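Conserved domain protein (Streptococcus pneumoniae, PDB 2I7R) is of unknown function but has the paired βαβββ modules of the glyoxalase/bleomycin resistance/dioxygenase superfamily and assembles as a dimer. Local coordinates at residues 78-81 with 82-86; 59-62 with 63-67; 18-21 with 22-26. All coordinates share one frame; numbering follows the deposited sequence.

Contact 1 of 3, residues 78-81 with 82-86; sequences YKRL and NELGI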
loop_
_atom_site.group_PDB
_atom_site.type_symbol
_atom_site.label_atom_id
_atom_site.label_comp_id
_atom_site.label_asym_id
_atom_site.label_seq_id
_atom_site.Cartn_x
_atom_site.Cartn_y
_atom_site.Cartn_z
ATOM N N TYR A 78 -11.867 -17.846 1.380
ATOM C CA TYR A 78 -11.012 -19.016 1.532
ATOM C C TYR A 78 -11.348 -20.138 0.579
ATOM O O TYR A 78 -10.481 -20.608 -0.146
ATOM C CB TYR A 78 -11.057 -19.534 2.966
ATOM C CG TYR A 78 -10.079 -20.629 3.263
ATOM C CD1 TYR A 78 -8.757 -20.528 2.850
ATOM C CD2 TYR A 78 -10.473 -21.769 3.979
ATOM C CE1 TYR A 78 -7.841 -21.501 3.143
ATOM C CE2 TYR A 78 -9.555 -22.772 4.282
ATOM C CZ TYR A 78 -8.233 -22.622 3.850
ATOM O OH TYR A 78 -7.279 -23.574 4.141
ATOM N N LYS A 79 -12.609 -20.551 0.594
ATOM C CA LYS A 79 -13.098 -21.615 -0.268
ATOM C C LYS A 79 -12.852 -21.268 -1.743
ATOM O O LYS A 79 -12.379 -22.103 -2.514
ATOM C CB LYS A 79 -14.600 -21.862 -0.032
ATOM C CG LYS A 79 -15.159 -23.083 -0.802
ATOM C CD LYS A 79 -16.655 -22.946 -1.094
ATOM C CE LYS A 79 -17.489 -23.375 0.113
ATOM N NZ LYS A 79 -18.738 -24.080 -0.369
ATOM N N ARG A 80 -13.181 -20.035 -2.107
ATOM C CA ARG A 80 -13.020 -19.548 -3.461
ATOM C C ARG A 80 -11.563 -19.696 -3.890
ATOM O O ARG A 80 -11.260 -20.276 -4.965
ATOM C CB ARG A 80 -13.494 -18.086 -3.558
ATOM C CG ARG A 80 -13.422 -17.470 -4.938
ATOM C CD ARG A 80 -13.907 -16.027 -4.942
ATOM N NE ARG A 80 -13.180 -15.148 -4.022
ATOM C CZ ARG A 80 -11.949 -14.657 -4.223
ATOM N NH1 ARG A 80 -11.248 -14.974 -5.324
ATOM N NH2 ARG A 80 -11.395 -13.861 -3.288
ATOM N N LEU A 81 -10.669 -19.209 -3.041
ATOM C CA LEU A 81 -9.245 -19.217 -3.333
ATOM C C LEU A 81 -8.640 -20.615 -3.394
ATOM O O LEU A 81 -7.742 -20.854 -4.203
ATOM C CB LEU A 81 -8.463 -18.306 -2.373
ATOM C CG LEU A 81 -8.855 -16.827 -2.424
ATOM C CD1 LEU A 81 -8.415 -16.042 -1.132
ATOM C CD2 LEU A 81 -8.391 -16.142 -3.744
ATOM N N ASN A 82 -9.108 -21.520 -2.533
ATOM C CA ASN A 82 -8.632 -22.918 -2.504
ATOM C C ASN A 82 -9.008 -23.620 -3.792
ATOM O O ASN A 82 -8.198 -24.355 -4.353
ATOM C CB ASN A 82 -9.229 -23.719 -1.333
ATOM C CG ASN A 82 -8.411 -23.620 -0.066
ATOM O OD1 ASN A 82 -7.357 -22.965 -0.013
ATOM N ND2 ASN A 82 -8.895 -24.277 0.981
ATOM N N GLU A 83 -10.249 -23.411 -4.237
ATOM C CA GLU A 83 -10.712 -23.979 -5.510
ATOM C C GLU A 83 -9.880 -23.445 -6.664
ATOM O O GLU A 83 -9.682 -24.158 -7.620
ATOM C CB GLU A 83 -12.171 -23.652 -5.811
ATOM C CG GLU A 83 -13.201 -24.126 -4.824
ATOM C CD GLU A 83 -14.600 -23.591 -5.185
ATOM O OE1 GLU A 83 -14.974 -23.712 -6.383
ATOM O OE2 GLU A 83 -15.317 -23.048 -4.294
ATOM N N LEU A 84 -9.396 -22.204 -6.574
ATOM C CA LEU A 84 -8.547 -21.610 -7.615
ATOM C C LEU A 84 -7.108 -22.119 -7.620
ATOM O O LEU A 84 -6.415 -21.962 -8.610
ATOM C CB LEU A 84 -8.512 -20.077 -7.501
ATOM C CG LEU A 84 -9.694 -19.309 -8.077
ATOM C CD1 LEU A 84 -9.546 -17.835 -7.714
ATOM C CD2 LEU A 84 -9.783 -19.513 -9.615
ATOM N N GLY A 85 -6.646 -22.699 -6.517
ATOM C CA GLY A 85 -5.265 -23.137 -6.452
ATOM C C GLY A 85 -4.286 -22.054 -6.036
ATOM O O GLY A 85 -3.066 -22.183 -6.234
ATOM N N ILE A 86 -4.801 -20.983 -5.447
ATOM C CA ILE A 86 -3.937 -19.927 -4.891
ATOM C C ILE A 86 -3.181 -20.348 -3.620
ATOM O O ILE A 86 -3.751 -21.015 -2.766
ATOM C CB ILE A 86 -4.758 -18.678 -4.598
ATOM C CG1 ILE A 86 -5.484 -18.221 -5.888
ATOM C CG2 ILE A 86 -3.880 -17.601 -3.997
ATOM C CD1 ILE A 86 -4.523 -17.996 -7.093
#
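Residues 78-81 run without a break into 82-86, the last turns of helix 74-84 and its exit. Successive i+4 to i bonds tie the two: Asn82 N to Tyr78 O (2.9 Å), Glu83 N to Lys79 O (3.0 Å) and Leu84 N to Arg80 O, more bent at 140°. The chain leaves helical geometry at Gly85, whose positive phi belongs to a Schellman motif, closed by hydrogen bonds from Ile86 N to Leu81 O (3.2 Å) and from Gly85 N to Asn82 O. On one flank Asn82 brings ND2 over one face of the Tyr78 ring, offset toward the rim and 3.4 Å from Tyr78 CZ, with the amide tilted 61° to the ring. Tyr78 CG, beside the carbonyl carbon (chi1 -173°), sends the ring toward the next turn, where Asn82 sits. This helix belongs to the second βαβββ module of the glyoxalase-type fold, and Tyr78 and Leu81 face its strand 100-105 at Leu102. Lys79 CD lies 3.5 Å from Glu83 OE2, whereas NZ is 5.3 Å from that oxygen, too far for a salt bridge, though the opposite charges probably still attract weakly. The Arg80 guanidinium, hydrogen-bonded through NH2 to Asn77 OD1 and Ile26 O, passes Leu84 CD1 obliquely. Leu81 CD2 packs against Ile86 CG1.

Contact 2 of 3, residues 59-62 with 63-67; sequences ENFQ and SGIII
The Phe61 ring lies across the backbone of Ser63, with Ser63 N 3.8 Å above one face and displaced toward the rim. Its far end meets the next peptide: CZ is 3.5 Å from Ser63 C, and CE1 is equally close to Ser63 O. With CG anti to the backbone N (chi1 179°), the ring extends forward along the chain and reaches the start of strand 65-70. There Ile65 meets that same end obliquely, CG1 at 3.8 Å from Phe61 CZ and CG2 at 3.9 Å from Phe61 CE1. The Ile65 side chain thus presents both branches to the ring; its chi1 of 81° sets CG1 between the backbone N and carbonyl carbon. Contact with Ile11 on strand 5-12 and with Leu110 is shared by Phe61 and Ile65, placing the aromatic-aliphatic pair in the buried interior.

A water bridges the bend in the backbone. It accepts from Gln62 N at 3.2 Å and donates to Ser63 O at 2.7 Å, joining polar groups on both sides of the junction. Gly64 follows with a positive phi (100°), and the chain then straightens into the strand. Ser63 OG is hydrogen-bonded to Glu59 N of the second subunit, while Ile65 packs on Phe61 of that subunit. Residues 65-67 also pair antiparallel with a strand of the second subunit. The segment is therefore the loop leading into the first strand of the second βαβββ module, at a dimer interface where the β-sheet continues from one subunit into the other.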
loop_
_atom_site.group_PDB
_atom_site.type_symbol
_atom_site.label_atom_id
_atom_site.label_comp_id
_atom_site.label_asym_id
_atom_site.label_seq_id
_atom_site.Cartn_x
_atom_site.Cartn_y
_atom_site.Cartn_z
ATOM N N GLU A 59 13.023 0.770 -8.019
ATOM C CA GLU A 59 13.129 -0.564 -8.595
ATOM C C GLU A 59 11.755 -1.228 -8.664
ATOM O O GLU A 59 10.820 -0.788 -8.010
ATOM C CB GLU A 59 14.092 -1.396 -7.743
ATOM C CG GLU A 59 15.419 -0.738 -7.526
ATOM C CD GLU A 59 16.363 -1.580 -6.669
ATOM O OE1 GLU A 59 15.894 -2.435 -5.905
ATOM O OE2 GLU A 59 17.578 -1.389 -6.743
ATOM N N ASN A 60 11.611 -2.272 -9.461
ATOM C CA ASN A 60 10.406 -3.079 -9.371
ATOM C C ASN A 60 10.250 -3.660 -7.973
ATOM O O ASN A 60 11.238 -3.852 -7.201
ATOM C CB ASN A 60 10.354 -4.175 -10.447
ATOM C CG ASN A 60 10.337 -3.592 -11.860
ATOM O OD1 ASN A 60 10.073 -2.406 -12.054
ATOM N ND2 ASN A 60 10.659 -4.404 -12.828
ATOM N N PHE A 61 8.987 -3.882 -7.637
ATOM C CA PHE A 61 8.601 -4.374 -6.346
ATOM C C PHE A 61 9.219 -5.735 -6.188
ATOM O O PHE A 61 9.193 -6.520 -7.112
ATOM C CB PHE A 61 7.069 -4.494 -6.223
ATOM C CG PHE A 61 6.634 -5.022 -4.878
ATOM C CD1 PHE A 61 6.723 -4.212 -3.741
ATOM C CD2 PHE A 61 6.204 -6.333 -4.732
ATOM C CE1 PHE A 61 6.333 -4.692 -2.485
ATOM C CE2 PHE A 61 5.832 -6.836 -3.459
ATOM C CZ PHE A 61 5.896 -6.024 -2.342
ATOM N N GLN A 62 9.773 -5.987 -5.019
ATOM C CA GLN A 62 10.272 -7.291 -4.647
ATOM C C GLN A 62 9.386 -7.928 -3.568
ATOM O O GLN A 62 8.595 -8.830 -3.847
ATOM C CB GLN A 62 11.751 -7.181 -4.243
ATOM C CG GLN A 62 12.649 -6.967 -5.514
ATOM C CD GLN A 62 14.109 -6.687 -5.206
ATOM O OE1 GLN A 62 14.690 -7.276 -4.283
ATOM N NE2 GLN A 62 14.724 -5.779 -5.999
ATOM N N SER A 63 9.488 -7.458 -2.336
ATOM C CA SER A 63 8.708 -8.068 -1.259
ATOM C C SER A 63 8.479 -7.027 -0.169
ATOM O O SER A 63 8.817 -5.875 -0.350
ATOM C CB SER A 63 9.421 -9.337 -0.708
ATOM O OG SER A 63 8.519 -10.198 0.012
ATOM N N GLY A 64 7.885 -7.439 0.945
ATOM C CA GLY A 64 7.871 -6.591 2.124
ATOM C C GLY A 64 6.612 -5.810 2.395
ATOM O O GLY A 64 6.633 -4.878 3.161
ATOM N N ILE A 65 5.492 -6.185 1.791
ATOM C CA ILE A 65 4.239 -5.550 2.193
ATOM C C ILE A 65 3.119 -6.564 2.355
ATOM O O ILE A 65 3.182 -7.671 1.821
ATOM C CB ILE A 65 3.784 -4.409 1.218
ATOM C CG1 ILE A 65 3.082 -4.998 -0.019
ATOM C CG2 ILE A 65 4.994 -3.410 0.928
ATOM C CD1 ILE A 65 2.574 -3.954 -1.061
ATOM N N ILE A 66 2.119 -6.173 3.130
ATOM C CA ILE A 66 0.852 -6.906 3.215
ATOM C C ILE A 66 -0.259 -5.891 2.950
ATOM O O ILE A 66 -0.310 -4.824 3.557
ATOM C CB ILE A 66 0.677 -7.599 4.609
ATOM C CG1 ILE A 66 1.801 -8.651 4.810
ATOM C CG2 ILE A 66 -0.697 -8.230 4.742
ATOM C CD1 ILE A 66 1.848 -9.306 6.174
ATOM N N ILE A 67 -1.117 -6.244 2.001
ATOM C CA ILE A 67 -2.256 -5.436 1.590
ATOM C C ILE A 67 -3.458 -6.087 2.256
ATOM O O ILE A 67 -3.835 -7.213 1.874
ATOM C CB ILE A 67 -2.425 -5.509 0.047
ATOM C CG1 ILE A 67 -1.341 -4.679 -0.694
ATOM C CG2 ILE A 67 -3.806 -5.141 -0.357
ATOM C CD1 ILE A 67 -1.247 -5.111 -2.167
HETATM O O HOH W 1 9.920 -4.359 -2.238
#

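Contact 3 of 3, residues 18-21 with 22-26; sequences QVCA and DLEHI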
loop_
_atom_site.group_PDB
_atom_site.type_symbol
_atom_site.label_atom_id
_atom_site.label_comp_id
_atom_site.label_asym_id
_atom_site.label_seq_id
_atom_site.Cartn_x
_atom_site.Cartn_y
_atom_site.Cartn_z
ATOM N N GLN A 18 0.081 -9.825 -16.863
ATOM C CA GLN A 18 0.030 -11.070 -16.082
ATOM C C GLN A 18 -0.283 -10.821 -14.603
ATOM O O GLN A 18 -1.099 -11.514 -13.993
ATOM C CB GLN A 18 1.340 -11.859 -16.213
ATOM C CG GLN A 18 1.248 -13.322 -15.707
ATOM C CD GLN A 18 0.131 -14.118 -16.412
ATOM O OE1 GLN A 18 -0.778 -14.676 -15.767
ATOM N NE2 GLN A 18 0.181 -14.139 -17.739
ATOM N N VAL A 19 0.392 -9.832 -14.024
ATOM C CA VAL A 19 0.153 -9.485 -12.634
ATOM C C VAL A 19 -1.320 -9.064 -12.489
ATOM O O VAL A 19 -1.986 -9.457 -11.544
ATOM C CB VAL A 19 1.189 -8.414 -12.134
ATOM C CG1 VAL A 19 0.923 -7.983 -10.684
ATOM C CG2 VAL A 19 2.597 -8.962 -12.282
ATOM N N CYS A 20 -1.831 -8.331 -13.484
ATOM C CA CYS A 20 -3.220 -7.850 -13.497
ATOM C C CYS A 20 -4.177 -9.021 -13.533
ATOM O O CYS A 20 -5.091 -9.104 -12.688
ATOM C CB CYS A 20 -3.518 -6.882 -14.669
ATOM S SG CYS A 20 -5.252 -6.353 -14.666
ATOM N N ALA A 21 -3.970 -9.912 -14.508
ATOM C CA ALA A 21 -4.802 -11.106 -14.673
ATOM C C ALA A 21 -4.848 -11.953 -13.381
ATOM O O ALA A 21 -5.908 -12.393 -12.935
ATOM C CB ALA A 21 -4.296 -11.928 -15.833
ATOM N N ASP A 22 -3.687 -12.140 -12.760
ATOM C CA ASP A 22 -3.589 -12.898 -11.504
ATOM C C ASP A 22 -4.353 -12.228 -10.347
ATOM O O ASP A 22 -5.041 -12.892 -9.583
ATOM C CB ASP A 22 -2.126 -13.072 -11.101
ATOM C CG ASP A 22 -1.360 -14.009 -12.020
ATOM O OD1 ASP A 22 -1.995 -14.675 -12.857
ATOM O OD2 ASP A 22 -0.118 -14.067 -11.901
ATOM N N LEU A 23 -4.173 -10.922 -10.214
ATOM C CA LEU A 23 -4.863 -10.113 -9.207
ATOM C C LEU A 23 -6.391 -10.134 -9.376
ATOM O O LEU A 23 -7.105 -10.228 -8.397
ATOM C CB LEU A 23 -4.313 -8.681 -9.232
ATOM C CG LEU A 23 -3.988 -7.973 -7.911
ATOM C CD1 LEU A 23 -3.478 -8.901 -6.781
ATOM C CD2 LEU A 23 -3.040 -6.754 -8.129
ATOM N N GLU A 24 -6.889 -10.118 -10.621
ATOM C CA GLU A 24 -8.336 -10.295 -10.878
ATOM C C GLU A 24 -8.925 -11.619 -10.357
ATOM O O GLU A 24 -10.017 -11.619 -9.804
ATOM C CB GLU A 24 -8.658 -10.127 -12.366
ATOM C CG GLU A 24 -8.132 -8.825 -12.939
ATOM C CD GLU A 24 -8.488 -8.603 -14.403
ATOM O OE1 GLU A 24 -8.341 -9.530 -15.234
ATOM O OE2 GLU A 24 -8.905 -7.466 -14.715
ATOM N N HIS A 25 -8.216 -12.741 -10.542
ATOM C CA HIS A 25 -8.687 -14.018 -9.999
ATOM C C HIS A 25 -8.661 -13.982 -8.475
ATOM O O HIS A 25 -9.620 -14.391 -7.821
ATOM C CB HIS A 25 -7.872 -15.202 -10.515
ATOM C CG HIS A 25 -8.027 -15.444 -11.977
ATOM N ND1 HIS A 25 -7.012 -15.217 -12.878
ATOM C CD2 HIS A 25 -9.083 -15.883 -12.700
ATOM C CE1 HIS A 25 -7.434 -15.511 -14.096
ATOM N NE2 HIS A 25 -8.686 -15.924 -14.013
ATOM N N ILE A 26 -7.577 -13.460 -7.907
ATOM C CA ILE A 26 -7.492 -13.401 -6.451
ATOM C C ILE A 26 -8.571 -12.506 -5.829
ATOM O O ILE A 26 -9.160 -12.859 -4.813
ATOM C CB ILE A 26 -6.120 -12.947 -6.007
ATOM C CG1 ILE A 26 -5.104 -14.059 -6.293
ATOM C CG2 ILE A 26 -6.152 -12.537 -4.506
ATOM C CD1 ILE A 26 -3.706 -13.580 -6.377
#
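Gln18 opens the walk along helix 16-27 by accepting Asp22 N at its carbonyl O, 2.9 Å away. The Asp22 carboxylate comes back beside the same carbonyl, CG 3.2 Å from Gln18 O. That position follows from Asp22 CG being anti to its own carbonyl carbon (chi1 -69°), which turns the acid toward the preceding turn. The Gln18 chain bends at chi2 and brings its amide near the carboxylate, with the two planes 54° apart.

Val19 contributes mainly its backbone: Val19 O accepts Leu23 N at 2.9 Å, and Leu23 CB lies 3.4 Å from that same oxygen. Next, Cys20 O takes Glu24 N at 2.9 Å, the donor lying close to the extension of the carbonyl bond (C=O...N angle 162°). Glu24 CG also approaches Cys20 O, at 3.1 Å, as its extended chain turns back along the helix. The acid ends beside the thiol, OE2 being 3.8 Å from Cys20 SG; OE2 has its hydrogen-bond partner in Ala31 N, which ties the carboxylate to the loop after the helix.

Ala21 O completes the series with a weak bond from His25 N at 3.3 Å. The His25 imidazole also lies near, its ND1 side next to the Ala21 carbonyl.

The two sides of the helix have different surroundings. Cys20 and Leu23 turn to the sheet, meeting Phe41 on strand 38-43 and Leu50 on strand 46-51, with Leu23 also on Leu48. Val19 adds to the Leu50 contact, while Val19, Asp22 and Ile26 border Pro107. The segment is thus the helix of the first βαβββ module, packed across its sheet, and through Ile26 O it accepts a hydrogen bond from Arg80 NH2 of helix 74-84.

Overall arrangement
Contacts 3 and 1 occupy corresponding helices of the two βαβββ modules, 16-27 and 74-84. Their centres are 14 Å apart, and they meet directly. The hydrogen bond between Arg80 NH2 and Ile26 O measures 2.9 Å. Beside it, Leu84 CD1 packs 3.4 Å from His25 O. This joins the later helix to the C-terminal part of the earlier one. Contact 2 stands apart at the dimer interface, its centre 16 Å from that of contact 3 and 23 Å from that of contact 1, with nearest atoms about 6 Å and 10 Å away respectively. In sequence, its strand 65-70 leads into helix 74-84, linking the intersubunit sheet to contact 1.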